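PDB 4YJW: DUF3829 family protein from Bacteroides vulgatus, which is of unknown function but folds as an elongated all-helical bundle and probably begins as a secreted or membrane-anchored lipoprotein precursor. Local coordinates for residues M10-A15 with K156-P161; G43-K48 with E101-Y106. One frame throughout, in Å; residues are numbered along the deposited sequence. Where two conformers were deposited one is given.

Interaction 1 (M10-A15 with K156-P161); sequences MSVENA and KITLTP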
# COMPACT_ATOMS: atom_id res chain seq x y z
N MSE A 10 28.65 7.99 14.71
CA MSE A 10 27.79 8.67 13.73
C MSE A 10 27.09 7.62 12.86
O MSE A 10 25.99 7.84 12.36
CB MSE A 10 28.62 9.64 12.86
N SER A 11 27.75 6.46 12.70
CA SER A 11 27.25 5.31 11.97
C SER A 11 26.37 4.48 12.90
O SER A 11 25.40 3.89 12.43
CB SER A 11 28.40 4.47 11.42
OG SER A 11 27.91 3.46 10.56
N VAL A 12 26.72 4.43 14.21
CA VAL A 12 25.96 3.71 15.25
C VAL A 12 24.56 4.36 15.39
O VAL A 12 23.55 3.64 15.44
CB VAL A 12 26.73 3.66 16.60
CG1 VAL A 12 25.86 3.10 17.73
CG2 VAL A 12 28.01 2.85 16.47
N GLU A 13 24.51 5.72 15.42
CA GLU A 13 23.23 6.43 15.53
C GLU A 13 22.43 6.26 14.23
O GLU A 13 21.23 6.03 14.29
CB GLU A 13 23.39 7.91 15.92
CG GLU A 13 24.16 8.80 14.96
CD GLU A 13 24.14 10.28 15.31
OE1 GLU A 13 24.41 10.62 16.49
OE2 GLU A 13 23.87 11.09 14.40
N ASN A 14 23.12 6.28 13.05
CA ASN A 14 22.48 6.07 11.74
C ASN A 14 21.89 4.66 11.63
O ASN A 14 20.77 4.48 11.11
CB ASN A 14 23.48 6.32 10.60
CG ASN A 14 23.62 7.77 10.19
OD1 ASN A 14 22.99 8.67 10.76
ND2 ASN A 14 24.42 8.02 9.17
N ALA A 15 22.61 3.67 12.17
CA ALA A 15 22.18 2.27 12.20
C ALA A 15 20.95 2.10 13.10
O ALA A 15 20.06 1.34 12.74
CB ALA A 15 23.32 1.38 12.68
N LYS A 156 22.88 -4.02 11.42
CA LYS A 156 23.17 -5.03 12.44
C LYS A 156 24.70 -5.17 12.62
O LYS A 156 25.17 -5.24 13.76
CB LYS A 156 22.51 -6.36 12.09
CG LYS A 156 21.00 -6.35 12.30
CD LYS A 156 20.39 -7.70 11.95
CE LYS A 156 18.88 -7.67 11.97
NZ LYS A 156 18.32 -9.00 11.65
N ILE A 157 25.47 -5.10 11.51
CA ILE A 157 26.94 -5.13 11.55
C ILE A 157 27.45 -3.96 12.42
O ILE A 157 28.26 -4.18 13.32
CB ILE A 157 27.57 -5.09 10.12
CG1 ILE A 157 27.31 -6.40 9.35
CG2 ILE A 157 29.08 -4.74 10.17
CD1 ILE A 157 27.52 -6.28 7.83
N THR A 158 26.98 -2.73 12.14
CA THR A 158 27.39 -1.53 12.87
C THR A 158 27.03 -1.65 14.36
O THR A 158 27.85 -1.28 15.20
CB THR A 158 26.78 -0.27 12.23
OG1 THR A 158 27.13 -0.23 10.84
CG2 THR A 158 27.26 1.02 12.89
N LEU A 159 25.86 -2.24 14.68
CA LEU A 159 25.37 -2.34 16.06
C LEU A 159 25.87 -3.57 16.87
O LEU A 159 25.56 -3.65 18.06
CB LEU A 159 23.84 -2.30 16.11
CG LEU A 159 23.21 -0.99 15.66
CD1 LEU A 159 21.70 -1.12 15.54
CD2 LEU A 159 23.60 0.17 16.59
N THR A 160 26.65 -4.48 16.25
CA THR A 160 27.17 -5.65 16.97
C THR A 160 28.62 -5.39 17.44
O THR A 160 29.55 -5.44 16.61
CB THR A 160 27.05 -6.94 16.13
OG1 THR A 160 27.37 -6.66 14.77
CG2 THR A 160 25.67 -7.58 16.23
N PRO A 161 28.85 -5.10 18.75
CA PRO A 161 30.22 -4.85 19.22
C PRO A 161 30.95 -6.14 19.56
O PRO A 161 32.17 -6.21 19.44
CB PRO A 161 30.02 -3.97 20.47
CG PRO A 161 28.52 -3.98 20.76
CD PRO A 161 27.88 -5.00 19.86
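Thr158 OG1 hydrogen-bonds to Gly154 O, one turn back in its own helix, while its methyl faces the first helix of the chain. Holding CG2 anti to its own backbone N, Thr158 lays this methyl against the Ser11 hydroxyl, 3.4 Å from OG, and the backbone at Val12, 3.7 Å from N. The backbones come close, Val12 CA and Thr158 CA being 5.9 Å apart, consistent with the small Ala15 side chain. Ala15 CB touches both Thr158 and Leu159, 3.9 Å from Thr158 CB and 3.8 Å from Leu159 CG. Leu159 reaches across at an oblique angle, its CD2 meeting Val12 CG1 at 3.9 Å and its other methyl lying near the Ala15 carbonyl. The same leucine also touches Asn16 and Met19 further along helix 10-32. Were Leu159 an alanine, Val12 CG1 would probably lose its apolar partner and a gap would be likely to open beside Ala15 CB. The contact joins the start of helix 10-32 to the end of helix 121-159 at the surface of the bundle. Its chemistry is that of methyls set against methyls, backbone and one serine hydroxyl, consistent with a mainly apolar contact without charged groups.

Interaction 2 (G43-K48 with E101-Y106); sequences GYLDQK and ENYKTY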
# COMPACT_ATOMS: atom_id res chain seq x y z
N GLY A 43 -13.17 -9.92 -5.57
CA GLY A 43 -14.33 -10.81 -5.71
C GLY A 43 -15.64 -10.03 -5.70
O GLY A 43 -16.55 -10.33 -6.48
N TYR A 44 -15.72 -8.94 -4.90
CA TYR A 44 -16.92 -8.10 -4.80
C TYR A 44 -17.14 -7.31 -6.10
O TYR A 44 -18.26 -6.88 -6.35
CB TYR A 44 -16.86 -7.13 -3.61
CG TYR A 44 -16.76 -7.82 -2.26
CD1 TYR A 44 -17.41 -9.03 -2.03
CD2 TYR A 44 -16.07 -7.23 -1.21
CE1 TYR A 44 -17.31 -9.68 -0.80
CE2 TYR A 44 -15.97 -7.87 0.03
CZ TYR A 44 -16.60 -9.09 0.23
OH TYR A 44 -16.50 -9.75 1.45
N LEU A 45 -16.10 -7.19 -6.94
CA LEU A 45 -16.20 -6.50 -8.23
C LEU A 45 -16.70 -7.43 -9.35
O LEU A 45 -16.96 -6.97 -10.48
CB LEU A 45 -14.83 -5.92 -8.62
CG LEU A 45 -14.28 -4.82 -7.73
CD1 LEU A 45 -12.78 -4.66 -7.98
CD2 LEU A 45 -14.95 -3.47 -8.02
N ASP A 46 -16.86 -8.74 -9.03
CA ASP A 46 -17.30 -9.71 -10.04
C ASP A 46 -18.67 -9.38 -10.62
O ASP A 46 -19.58 -8.92 -9.93
CB ASP A 46 -17.33 -11.14 -9.47
CG ASP A 46 -17.49 -12.16 -10.58
OD1 ASP A 46 -16.55 -12.33 -11.37
OD2 ASP A 46 -18.61 -12.70 -10.72
N GLN A 47 -18.81 -9.60 -11.93
CA GLN A 47 -20.01 -9.33 -12.71
C GLN A 47 -21.25 -10.09 -12.19
O GLN A 47 -22.36 -9.62 -12.40
CB GLN A 47 -19.73 -9.76 -14.18
CG GLN A 47 -18.66 -8.89 -14.90
CD GLN A 47 -17.22 -9.34 -14.75
OE1 GLN A 47 -16.82 -10.02 -13.79
NE2 GLN A 47 -16.35 -8.85 -15.64
N LYS A 48 -21.05 -11.25 -11.55
CA LYS A 48 -22.17 -12.08 -11.08
C LYS A 48 -22.54 -11.82 -9.60
O LYS A 48 -23.47 -12.46 -9.08
CB LYS A 48 -21.87 -13.56 -11.29
CG LYS A 48 -21.88 -13.96 -12.77
CD LYS A 48 -21.56 -15.44 -12.95
CE LYS A 48 -21.52 -15.84 -14.40
NZ LYS A 48 -21.19 -17.28 -14.57
N GLU A 101 -11.05 3.67 -2.59
CA GLU A 101 -12.01 4.68 -3.07
C GLU A 101 -12.74 4.18 -4.34
O GLU A 101 -13.94 4.45 -4.48
CB GLU A 101 -11.33 6.03 -3.35
CG GLU A 101 -11.03 6.80 -2.06
CD GLU A 101 -12.21 7.20 -1.19
OE1 GLU A 101 -13.28 7.54 -1.75
OE2 GLU A 101 -12.07 7.22 0.05
N ASN A 102 -12.01 3.51 -5.27
CA ASN A 102 -12.64 2.96 -6.49
C ASN A 102 -13.73 1.96 -6.13
O ASN A 102 -14.78 1.97 -6.76
CB ASN A 102 -11.60 2.29 -7.40
CG ASN A 102 -10.74 3.24 -8.18
OD1 ASN A 102 -11.04 4.43 -8.31
ND2 ASN A 102 -9.61 2.74 -8.69
N TYR A 103 -13.48 1.11 -5.12
CA TYR A 103 -14.49 0.12 -4.70
C TYR A 103 -15.70 0.85 -4.08
O TYR A 103 -16.84 0.48 -4.35
CB TYR A 103 -13.93 -0.92 -3.72
CG TYR A 103 -15.01 -1.87 -3.24
CD1 TYR A 103 -15.66 -2.72 -4.13
CD2 TYR A 103 -15.54 -1.76 -1.95
CE1 TYR A 103 -16.77 -3.48 -3.75
CE2 TYR A 103 -16.62 -2.55 -1.54
CZ TYR A 103 -17.23 -3.40 -2.44
OH TYR A 103 -18.32 -4.15 -2.06
N LYS A 104 -15.46 1.88 -3.27
CA LYS A 104 -16.59 2.66 -2.70
C LYS A 104 -17.45 3.25 -3.85
O LYS A 104 -18.66 3.07 -3.86
CB LYS A 104 -16.05 3.77 -1.77
CG LYS A 104 -17.15 4.74 -1.31
CD LYS A 104 -16.60 5.78 -0.31
CE LYS A 104 -17.62 6.87 -0.10
NZ LYS A 104 -17.13 7.86 0.90
N THR A 105 -16.81 3.89 -4.83
CA THR A 105 -17.49 4.46 -6.01
C THR A 105 -18.29 3.38 -6.71
O THR A 105 -19.47 3.59 -7.02
CB THR A 105 -16.46 5.07 -6.96
OG1 THR A 105 -15.81 6.10 -6.24
CG2 THR A 105 -17.09 5.67 -8.21
N TYR A 106 -17.64 2.26 -7.01
CA TYR A 106 -18.25 1.11 -7.68
C TYR A 106 -19.50 0.66 -6.95
O TYR A 106 -20.54 0.51 -7.57
CB TYR A 106 -17.23 -0.05 -7.78
CG TYR A 106 -17.81 -1.30 -8.40
CD1 TYR A 106 -17.76 -1.51 -9.78
CD2 TYR A 106 -18.36 -2.31 -7.60
CE1 TYR A 106 -18.27 -2.68 -10.35
CE2 TYR A 106 -18.89 -3.47 -8.17
CZ TYR A 106 -18.83 -3.65 -9.54
OH TYR A 106 -19.36 -4.79 -10.10
O HOH W 1 -19.86 -6.73 -8.47
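A helical bundle is joined here where helix 35-44 gives way to a loop: Leu45 CD2 sits in the corner formed by two tyrosines of helix 79-111, and a buried CH-pi contact results. Leu45 CD2 lies over the face of the Tyr106 ring, 3.6 Å from its centroid and 14° off the normal. The same methyl meets the Tyr103 ring at its edge, 4.0 Å from CD1, so one carbon serves both rings. Tyr103 and Tyr106 stand about one turn apart, and both hold CG anti to the backbone N (chi1 177°), which sends both rings across to the loop. Beside them Tyr44 packs its CB 3.7 Å from Tyr103 CE1, the two side chains crossing obliquely, while Tyr103 OH is anchored on Pro55 O. The other hydroxyl, Tyr106 OH, accepts from Arg127 NH2 of helix 121-159, and Arg127 NE donates to Leu45 O, tying a third helix to the junction. Asp46 opens an Asx turn, its OD2 accepting from Lys48 N, which comes from above the carboxylate plane. A water at the edge of the Tyr106 ring, in its plane, completes the join: it accepts from Tyr106 OH at 2.6 Å, and donates to Tyr44 O at 2.7 Å and to Asp46 O at 2.6 Å.

Overall arrangement
Interactions 1 and 2 lie on opposite sides of the chain's centre, toward the two ends of the long bundle. Their centres are 47 Å apart and their nearest atoms about 34 Å, so they do not touch. Interaction 1 pairs the first helix, 10-32, with the last, 121-159, and so brings the two ends of the modelled chain together. Both segments of interaction 2 fall between those of interaction 1 in sequence; it joins the end of helix 35-44, which follows helix 10-32, to helix 79-111. Helix 121-159 also reaches interaction 2 through Arg127, so this one long helix spans the distance between the two. The two contacts thus lie at widely separated points of the bundle, one at the surface and one buried.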